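Local structure of polyguluronate lyase (1UAI) at residues 168-173 and 178-183; 126-131 and 135-140. The protein probably degrades alginate by lyase cleavage of its poly(alpha-L-guluronate) chains. One frame throughout, in Å; residues are numbered along the deposited sequence.

Overall arrangement
Two beta hairpins following each other along the chain, one from each sheet, illustrate how the two sheets of a jellyroll beta-sandwich pack face to face. Contact 2 (126-131 with 135-140) belongs to the larger, curled sheet, and contact 1 (168-173 with 178-183) to the edge of the seven-stranded one; their centres lie about 11 Å apart. Between them side chains meet in the sandwich interior: Val171 CG1 is 3.6 Å from Phe128 CZ, and Tyr173 CE1 is 3.6 Å from Leu135 CD2. The centre of contact 1 lies about 17 Å from the chain's centre, that of contact 2 about 11 Å. In alginate lyases of this family the substrate groove lies on the larger sheet's concave face, probably the side to which Arg129 turns.

Contact 1 of 2, residues 168-173 and 178-183; sequences KIKVYY and QTTISH
Strands 168-173 and 178-182 run antiparallel, their axes at 163°, with Ile169-Ile181 and Val171-Thr179 as hydrogen-bonded pairs and Lys168-Ser182 and Lys170-Thr180 as non-hydrogen-bonded ones. Ile169 and Ile181 exchange both of their N-H...O=C bonds, whereas Val171 spreads its two over two residues: its N donates to Thr179 O, while its O accepts from Gln178 N at 2.7 Å. Gln178 and Thr179 thus both stand opposite Val171, a classic beta bulge.

On one face each lysine reaches across to the hydroxyl of its own partner. Both chains bend at chi2 (-70° in Lys168), and this kink carries the ammonium over to the other strand: Lys168 NZ donates to Ser182 OG at 2.6 Å, and Lys170 NZ to Thr180 OG1 at 2.8 Å. Beyond the bend Lys170 also lays CE against Thr180 CG2, 3.6 Å away.

The other face is largely apolar. Val171 and Thr179 lie side by side, CG2 to CG2 at 4.0 Å; with OG1 of Thr179 trans to the backbone N (chi1 -174°), the methyl is left for Val171 and the hydroxyl is hydrogen-bonded to His145 NE2. Ile169 extends CD1 past its direct partner to meet His183 CB at 3.6 Å, while the imidazole NE2 is hydrogen-bonded to Asn188 OD1. Near the turn Gln178 CG packs on Tyr173 CB at 3.7 Å, while the Gln178 NE2 amide hydrogen-bonds to Val176 O.

The hairpin forms the edge of the seven-stranded sheet: 176-182 is its outermost strand on this side, and 168-173 pairs inward with 158-165. The Ile169, Val171 and Ile181 side faces strands 124-131, 134-139 and 144-149 of the opposing sheet, whereas Lys168 and Lys170 turn away from the sandwich interior.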
ATOM      1  N   LYS A 168     -14.476 -13.375  -7.704  1.00  7.42           N
ATOM      2  CA  LYS A 168     -14.934 -12.598  -6.559  1.00  7.97           C
ATOM      3  C   LYS A 168     -13.771 -12.219  -5.655  1.00  7.04           C
ATOM      4  O   LYS A 168     -12.831 -12.992  -5.482  1.00  8.37           O
ATOM      5  CB  LYS A 168     -15.944 -13.405  -5.735  1.00 10.78           C
ATOM      6  CG  LYS A 168     -17.187 -13.845  -6.491  1.00 15.36           C
ATOM      7  CD  LYS A 168     -18.084 -12.668  -6.822  1.00 18.63           C
ATOM      8  CE  LYS A 168     -19.379 -13.136  -7.465  1.00 21.10           C
ATOM      9  NZ  LYS A 168     -20.306 -12.009  -7.756  1.00 22.83           N
ATOM     10  N   ILE A 169     -13.847 -11.025  -5.079  1.00  6.18           N
ATOM     11  CA  ILE A 169     -12.828 -10.552  -4.153  1.00  6.13           C
ATOM     12  C   ILE A 169     -13.487 -10.417  -2.782  1.00  5.91           C
ATOM     13  O   ILE A 169     -14.437  -9.653  -2.621  1.00  7.58           O
ATOM     14  CB  ILE A 169     -12.277  -9.164  -4.552  1.00  6.45           C
ATOM     15  CG1 ILE A 169     -11.663  -9.214  -5.955  1.00  6.62           C
ATOM     16  CG2 ILE A 169     -11.242  -8.711  -3.525  1.00  6.29           C
ATOM     17  CD1 ILE A 169     -11.251  -7.848  -6.487  1.00  6.74           C
ATOM     18  N   LYS A 170     -12.997 -11.176  -1.810  1.00  5.17           N
ATOM     19  CA  LYS A 170     -13.509 -11.114  -0.445  1.00  5.71           C
ATOM     20  C   LYS A 170     -12.504 -10.274   0.335  1.00  5.08           C
ATOM     21  O   LYS A 170     -11.310 -10.572   0.319  1.00  5.31           O
ATOM     22  CB  LYS A 170     -13.586 -12.514   0.162  1.00  7.70           C
ATOM     23  CG  LYS A 170     -14.534 -13.466  -0.545  1.00 13.69           C
ATOM     24  CD  LYS A 170     -15.981 -13.112  -0.271  1.00 17.88           C
ATOM     25  CE  LYS A 170     -16.918 -14.187  -0.795  1.00 18.12           C
ATOM     26  NZ  LYS A 170     -18.325 -13.926  -0.384  1.00 16.79           N
ATOM     27  N   VAL A 171     -12.981  -9.231   1.008  1.00  4.72           N
ATOM     28  CA  VAL A 171     -12.101  -8.349   1.770  1.00  5.23           C
ATOM     29  C   VAL A 171     -12.449  -8.415   3.253  1.00  5.01           C
ATOM     30  O   VAL A 171     -13.600  -8.206   3.638  1.00  5.60           O
ATOM     31  CB  VAL A 171     -12.218  -6.892   1.275  1.00  5.05           C
ATOM     32  CG1 VAL A 171     -11.103  -6.053   1.874  1.00  6.31           C
ATOM     33  CG2 VAL A 171     -12.162  -6.854  -0.246  1.00  6.16           C
ATOM     34  N   TYR A 172     -11.441  -8.700   4.074  1.00  5.08           N
ATOM     35  CA  TYR A 172     -11.612  -8.846   5.517  1.00  5.25           C
ATOM     36  C   TYR A 172     -10.853  -7.805   6.331  1.00  5.17           C
ATOM     37  O   TYR A 172      -9.796  -7.326   5.921  1.00  5.41           O
ATOM     38  CB  TYR A 172     -11.120 -10.229   5.958  1.00  5.79           C
ATOM     39  CG  TYR A 172     -11.784 -11.386   5.257  1.00  6.34           C
ATOM     40  CD1 TYR A 172     -12.831 -12.080   5.857  1.00  7.67           C
ATOM     41  CD2 TYR A 172     -11.368 -11.786   3.988  1.00  6.39           C
ATOM     42  CE1 TYR A 172     -13.452 -13.145   5.212  1.00  9.20           C
ATOM     43  CE2 TYR A 172     -11.980 -12.848   3.333  1.00  7.84           C
ATOM     44  CZ  TYR A 172     -13.020 -13.523   3.951  1.00  8.71           C
ATOM     45  OH  TYR A 172     -13.641 -14.566   3.305  1.00 10.68           O
ATOM     46  N   TYR A 173     -11.404  -7.487   7.499  1.00  5.29           N
ATOM     47  CA  TYR A 173     -10.813  -6.546   8.446  1.00  5.50           C
ATOM     48  C   TYR A 173     -10.909  -7.251   9.797  1.00  5.67           C
ATOM     49  O   TYR A 173     -12.009  -7.550  10.274  1.00  6.07           O
ATOM     50  CB  TYR A 173     -11.608  -5.242   8.466  1.00  5.91           C
ATOM     51  CG  TYR A 173     -11.218  -4.271   9.559  1.00  6.73           C
ATOM     52  CD1 TYR A 173     -10.086  -3.464   9.445  1.00  6.95           C
ATOM     53  CD2 TYR A 173     -12.017  -4.127  10.693  1.00  8.03           C
ATOM     54  CE1 TYR A 173      -9.768  -2.527  10.434  1.00  8.33           C
ATOM     55  CE2 TYR A 173     -11.711  -3.200  11.681  1.00  8.89           C
ATOM     56  CZ  TYR A 173     -10.589  -2.401  11.545  1.00  8.44           C
ATOM     57  OH  TYR A 173     -10.313  -1.454  12.506  1.00 10.91           O
ATOM     58  N   GLN A 178     -15.907  -7.850   5.091  1.00  6.66           N
ATOM     59  CA  GLN A 178     -16.445  -6.501   4.941  1.00  6.62           C
ATOM     60  C   GLN A 178     -17.259  -6.333   3.671  1.00  6.35           C
ATOM     61  O   GLN A 178     -18.277  -5.638   3.658  1.00  7.19           O
ATOM     62  CB  GLN A 178     -15.306  -5.483   4.935  1.00  7.31           C
ATOM     63  CG  GLN A 178     -14.482  -5.474   6.205  1.00  7.51           C
ATOM     64  CD  GLN A 178     -15.318  -5.154   7.424  1.00  7.02           C
ATOM     65  OE1 GLN A 178     -16.002  -4.132   7.466  1.00  7.91           O
ATOM     66  NE2 GLN A 178     -15.270  -6.026   8.427  1.00  8.03           N
ATOM     67  N   THR A 179     -16.796  -6.958   2.595  1.00  6.63           N
ATOM     68  CA  THR A 179     -17.483  -6.864   1.320  1.00  6.79           C
ATOM     69  C   THR A 179     -16.968  -7.914   0.351  1.00  5.75           C
ATOM     70  O   THR A 179     -15.860  -8.430   0.506  1.00  6.70           O
ATOM     71  CB  THR A 179     -17.277  -5.467   0.680  1.00  7.43           C
ATOM     72  OG1 THR A 179     -18.071  -5.362  -0.508  1.00  8.84           O
ATOM     73  CG2 THR A 179     -15.810  -5.249   0.316  1.00  8.79           C
ATOM     74  N   THR A 180     -17.803  -8.240  -0.630  1.00  6.22           N
ATOM     75  CA  THR A 180     -17.453  -9.189  -1.675  1.00  6.78           C
ATOM     76  C   THR A 180     -17.678  -8.419  -2.968  1.00  6.90           C
ATOM     77  O   THR A 180     -18.784  -7.942  -3.229  1.00  8.28           O
ATOM     78  CB  THR A 180     -18.349 -10.440  -1.645  1.00  7.27           C
ATOM     79  OG1 THR A 180     -18.180 -11.111  -0.392  1.00  7.84           O
ATOM     80  CG2 THR A 180     -17.971 -11.390  -2.771  1.00  8.94           C
ATOM     81  N   ILE A 181     -16.618  -8.283  -3.758  1.00  7.30           N
ATOM     82  CA  ILE A 181     -16.669  -7.536  -5.005  1.00  8.11           C
ATOM     83  C   ILE A 181     -16.495  -8.429  -6.226  1.00  7.82           C
ATOM     84  O   ILE A 181     -15.567  -9.232  -6.288  1.00  7.64           O
ATOM     85  CB  ILE A 181     -15.566  -6.450  -5.010  1.00  8.71           C
ATOM     86  CG1 ILE A 181     -15.820  -5.460  -3.869  1.00  8.41           C
ATOM     87  CG2 ILE A 181     -15.525  -5.737  -6.354  1.00 10.29           C
ATOM     88  CD1 ILE A 181     -14.688  -4.484  -3.632  1.00  8.88           C
ATOM     89  N   SER A 182     -17.397  -8.288  -7.191  1.00  8.85           N
ATOM     90  CA  SER A 182     -17.317  -9.065  -8.421  1.00 10.00           C
ATOM     91  C   SER A 182     -16.178  -8.488  -9.253  1.00  9.71           C
ATOM     92  O   SER A 182     -16.113  -7.280  -9.480  1.00 10.49           O
ATOM     93  CB  SER A 182     -18.633  -8.980  -9.197  1.00 12.07           C
ATOM     94  OG  SER A 182     -19.691  -9.583  -8.472  1.00 17.22           O
ATOM     95  N   HIS A 183     -15.279  -9.356  -9.702  1.00  9.26           N
ATOM     96  CA  HIS A 183     -14.127  -8.934 -10.490  1.00  9.08           C
ATOM     97  C   HIS A 183     -13.653 -10.131 -11.307  1.00  8.99           C
ATOM     98  O   HIS A 183     -13.283 -11.159 -10.745  1.00  8.90           O
ATOM     99  CB  HIS A 183     -13.019  -8.461  -9.549  1.00  9.11           C
ATOM    100  CG  HIS A 183     -11.825  -7.893 -10.249  1.00  7.55           C
ATOM    101  ND1 HIS A 183     -11.885  -6.753 -11.020  1.00  8.45           N
ATOM    102  CD2 HIS A 183     -10.535  -8.301 -10.278  1.00  8.66           C
ATOM    103  CE1 HIS A 183     -10.682  -6.482 -11.494  1.00  8.78           C
ATOM    104  NE2 HIS A 183      -9.844  -7.407 -11.059  1.00  9.21           N
TER

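Contact 2 of 2, residues 126-131 and 135-140; sequences TVFRLE and LYITKG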
ATOM      1  N   THR A 126      -9.649  -2.441  -5.721  1.00  5.12           N
ATOM      2  CA  THR A 126     -10.205  -2.257  -4.386  1.00  5.25           C
ATOM      3  C   THR A 126      -9.024  -2.003  -3.462  1.00  4.49           C
ATOM      4  O   THR A 126      -7.989  -2.661  -3.576  1.00  5.33           O
ATOM      5  CB  THR A 126     -11.008  -3.498  -3.914  1.00  5.49           C
ATOM      6  OG1 THR A 126     -11.401  -3.318  -2.549  1.00  5.57           O
ATOM      7  CG2 THR A 126     -10.186  -4.769  -4.045  1.00  7.11           C
ATOM      8  N   VAL A 127      -9.171  -1.031  -2.567  1.00  4.69           N
ATOM      9  CA  VAL A 127      -8.092  -0.679  -1.654  1.00  4.70           C
ATOM     10  C   VAL A 127      -8.614  -0.350  -0.258  1.00  4.04           C
ATOM     11  O   VAL A 127      -9.813  -0.124  -0.067  1.00  4.57           O
ATOM     12  CB  VAL A 127      -7.302   0.570  -2.174  1.00  4.36           C
ATOM     13  CG1 VAL A 127      -7.112   0.493  -3.679  1.00  5.78           C
ATOM     14  CG2 VAL A 127      -8.034   1.854  -1.804  1.00  6.23           C
ATOM     15  N   PHE A 128      -7.700  -0.350   0.710  1.00  4.56           N
ATOM     16  CA  PHE A 128      -8.008   0.027   2.089  1.00  3.78           C
ATOM     17  C   PHE A 128      -7.649   1.510   2.104  1.00  3.93           C
ATOM     18  O   PHE A 128      -6.480   1.882   1.947  1.00  4.66           O
ATOM     19  CB  PHE A 128      -7.134  -0.744   3.079  1.00  4.60           C
ATOM     20  CG  PHE A 128      -7.640  -2.129   3.396  1.00  4.76           C
ATOM     21  CD1 PHE A 128      -8.179  -2.414   4.649  1.00  5.58           C
ATOM     22  CD2 PHE A 128      -7.565  -3.149   2.453  1.00  4.66           C
ATOM     23  CE1 PHE A 128      -8.636  -3.695   4.958  1.00  6.97           C
ATOM     24  CE2 PHE A 128      -8.020  -4.435   2.752  1.00  5.92           C
ATOM     25  CZ  PHE A 128      -8.555  -4.706   4.006  1.00  6.85           C
ATOM     26  N   ARG A 129      -8.665   2.346   2.288  1.00  4.51           N
ATOM     27  CA  ARG A 129      -8.505   3.791   2.247  1.00  4.69           C
ATOM     28  C   ARG A 129      -8.987   4.487   3.514  1.00  4.07           C
ATOM     29  O   ARG A 129     -10.151   4.355   3.902  1.00  4.91           O
ATOM     30  CB  ARG A 129      -9.282   4.327   1.039  1.00  4.81           C
ATOM     31  CG  ARG A 129      -9.256   5.836   0.860  1.00  6.19           C
ATOM     32  CD  ARG A 129     -10.196   6.275  -0.262  1.00  6.80           C
ATOM     33  NE  ARG A 129     -10.139   7.719  -0.472  1.00  6.66           N
ATOM     34  CZ  ARG A 129      -9.476   8.311  -1.460  1.00  6.72           C
ATOM     35  NH1 ARG A 129      -8.815   7.591  -2.354  1.00  7.61           N
ATOM     36  NH2 ARG A 129      -9.449   9.637  -1.535  1.00  7.81           N
ATOM     37  N   LEU A 130      -8.093   5.234   4.152  1.00  4.19           N
ATOM     38  CA  LEU A 130      -8.451   5.969   5.356  1.00  4.53           C
ATOM     39  C   LEU A 130      -8.660   7.445   5.039  1.00  4.41           C
ATOM     40  O   LEU A 130      -7.850   8.062   4.341  1.00  4.97           O
ATOM     41  CB  LEU A 130      -7.354   5.850   6.422  1.00  4.68           C
ATOM     42  CG  LEU A 130      -7.600   6.625   7.725  1.00  4.79           C
ATOM     43  CD1 LEU A 130      -8.814   6.045   8.443  1.00  5.19           C
ATOM     44  CD2 LEU A 130      -6.372   6.557   8.621  1.00  5.27           C
ATOM     45  N   GLU A 131      -9.765   7.992   5.536  1.00  4.18           N
ATOM     46  CA  GLU A 131     -10.082   9.410   5.387  1.00  4.56           C
ATOM     47  C   GLU A 131     -10.422   9.871   6.803  1.00  4.75           C
ATOM     48  O   GLU A 131     -11.507   9.589   7.309  1.00  5.16           O
ATOM     49  CB  GLU A 131     -11.281   9.621   4.454  1.00  5.03           C
ATOM     50  CG  GLU A 131     -11.081   9.033   3.065  1.00  6.13           C
ATOM     51  CD  GLU A 131     -12.112   9.507   2.054  1.00  6.03           C
ATOM     52  OE1 GLU A 131     -13.196   9.975   2.462  1.00  7.24           O
ATOM     53  OE2 GLU A 131     -11.841   9.403   0.839  1.00  7.61           O
ATOM     54  N   LEU A 135     -12.298   4.472   7.852  1.00  4.29           N
ATOM     55  CA  LEU A 135     -11.584   3.512   7.023  1.00  4.02           C
ATOM     56  C   LEU A 135     -12.584   2.837   6.091  1.00  4.35           C
ATOM     57  O   LEU A 135     -13.611   2.324   6.538  1.00  4.74           O
ATOM     58  CB  LEU A 135     -10.909   2.460   7.905  1.00  5.02           C
ATOM     59  CG  LEU A 135     -10.184   1.326   7.179  1.00  5.17           C
ATOM     60  CD1 LEU A 135      -9.058   1.887   6.319  1.00  6.79           C
ATOM     61  CD2 LEU A 135      -9.644   0.343   8.202  1.00  6.95           C
ATOM     62  N   TYR A 136     -12.271   2.842   4.799  1.00  3.72           N
ATOM     63  CA  TYR A 136     -13.136   2.252   3.784  1.00  4.21           C
ATOM     64  C   TYR A 136     -12.445   1.190   2.957  1.00  4.91           C
ATOM     65  O   TYR A 136     -11.217   1.160   2.851  1.00  4.75           O
ATOM     66  CB  TYR A 136     -13.576   3.307   2.769  1.00  5.67           C
ATOM     67  CG  TYR A 136     -14.307   4.491   3.324  1.00  5.20           C
ATOM     68  CD1 TYR A 136     -15.694   4.504   3.396  1.00  5.60           C
ATOM     69  CD2 TYR A 136     -13.612   5.621   3.752  1.00  5.77           C
ATOM     70  CE1 TYR A 136     -16.377   5.614   3.873  1.00  6.23           C
ATOM     71  CE2 TYR A 136     -14.282   6.734   4.234  1.00  6.62           C
ATOM     72  CZ  TYR A 136     -15.664   6.726   4.290  1.00  6.11           C
ATOM     73  OH  TYR A 136     -16.330   7.838   4.755  1.00  8.29           O
ATOM     74  N   ILE A 137     -13.267   0.327   2.370  1.00  5.37           N
ATOM     75  CA  ILE A 137     -12.801  -0.654   1.404  1.00  4.78           C
ATOM     76  C   ILE A 137     -13.462  -0.067   0.160  1.00  4.67           C
ATOM     77  O   ILE A 137     -14.687   0.100   0.111  1.00  5.26           O
ATOM     78  CB  ILE A 137     -13.348  -2.075   1.628  1.00  5.88           C
ATOM     79  CG1 ILE A 137     -12.869  -2.620   2.973  1.00  7.84           C
ATOM     80  CG2 ILE A 137     -12.899  -2.979   0.474  1.00  6.31           C
ATOM     81  CD1 ILE A 137     -11.379  -2.587   3.154  1.00  9.94           C
ATOM     82  N   THR A 138     -12.652   0.279  -0.831  1.00  4.82           N
ATOM     83  CA  THR A 138     -13.163   0.888  -2.047  1.00  5.47           C
ATOM     84  C   THR A 138     -13.523  -0.139  -3.110  1.00  5.62           C
ATOM     85  O   THR A 138     -13.256  -1.329  -2.965  1.00  5.47           O
ATOM     86  CB  THR A 138     -12.117   1.831  -2.648  1.00  4.85           C
ATOM     87  OG1 THR A 138     -11.014   1.054  -3.132  1.00  5.15           O
ATOM     88  CG2 THR A 138     -11.611   2.815  -1.596  1.00  5.41           C
ATOM     89  N   LYS A 139     -14.153   0.344  -4.175  1.00  5.74           N
ATOM     90  CA  LYS A 139     -14.518  -0.483  -5.316  1.00  6.75           C
ATOM     91  C   LYS A 139     -14.371   0.424  -6.524  1.00  6.92           C
ATOM     92  O   LYS A 139     -15.207   1.298  -6.760  1.00  7.07           O
ATOM     93  CB  LYS A 139     -15.960  -0.991  -5.226  1.00  7.69           C
ATOM     94  CG  LYS A 139     -16.349  -1.870  -6.410  1.00 11.52           C
ATOM     95  CD  LYS A 139     -17.801  -2.312  -6.341  1.00 13.85           C
ATOM     96  CE  LYS A 139     -18.176  -3.160  -7.547  1.00 16.98           C
ATOM     97  NZ  LYS A 139     -18.009  -2.419  -8.828  1.00 20.47           N
ATOM     98  N   GLY A 140     -13.298   0.229  -7.280  1.00  7.19           N
ATOM     99  CA  GLY A 140     -13.075   1.071  -8.439  1.00  8.37           C
ATOM    100  C   GLY A 140     -13.004   2.525  -8.008  1.00  8.59           C
ATOM    101  O   GLY A 140     -12.322   2.859  -7.038  1.00  9.40           O
TER
HETATM  102  O   HOH W   1     -14.851  10.182   4.661  1.00 10.66           O
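Arg129 and Tyr136 form the hydrogen-bonded pair at the heart of this antiparallel hairpin, Arg129 N donating to Tyr136 O almost straight, at 176°, and Arg129 O taking Tyr136 N in return. The tyrosine side chain then climbs along the neighbouring strand. Its CB lies 3.8 Å from Arg129 O; the ring presents CD2 to the same oxygen, which sits at the ring edge near its plane. Further out, CE2 comes within 3.9 Å of Glu131 OE1, with carboxylate and ring planes 72° apart, and at the tip OH shares a water with that oxygen. His144 stacks on the ring.

On the opposite face of the sheet Ile137 CD1 hangs over the middle of the Phe128 ring, 3.4 Å from its centroid, a CH-pi contact. Where the strands approach their far end, threonine hydroxyls join the backbone ladder: Thr126 OG1 donates to Thr138 O at 2.8 Å, and Thr138 OG1, swung between its own N and carbonyl carbon (chi1 68°), accepts Val127 N.

Chemically, then, the two faces differ. The side of Phe128, Leu130, Leu135 and Ile137 is mainly hydrocarbon; the side of Arg129 and Tyr136 carries charge. There the Glu131 carboxylate is gripped at both oxygens, OE2 by Arg129 NE in a 2.7 Å salt bridge and OE1 by His144 and the water, a hold that probably limits its rotation.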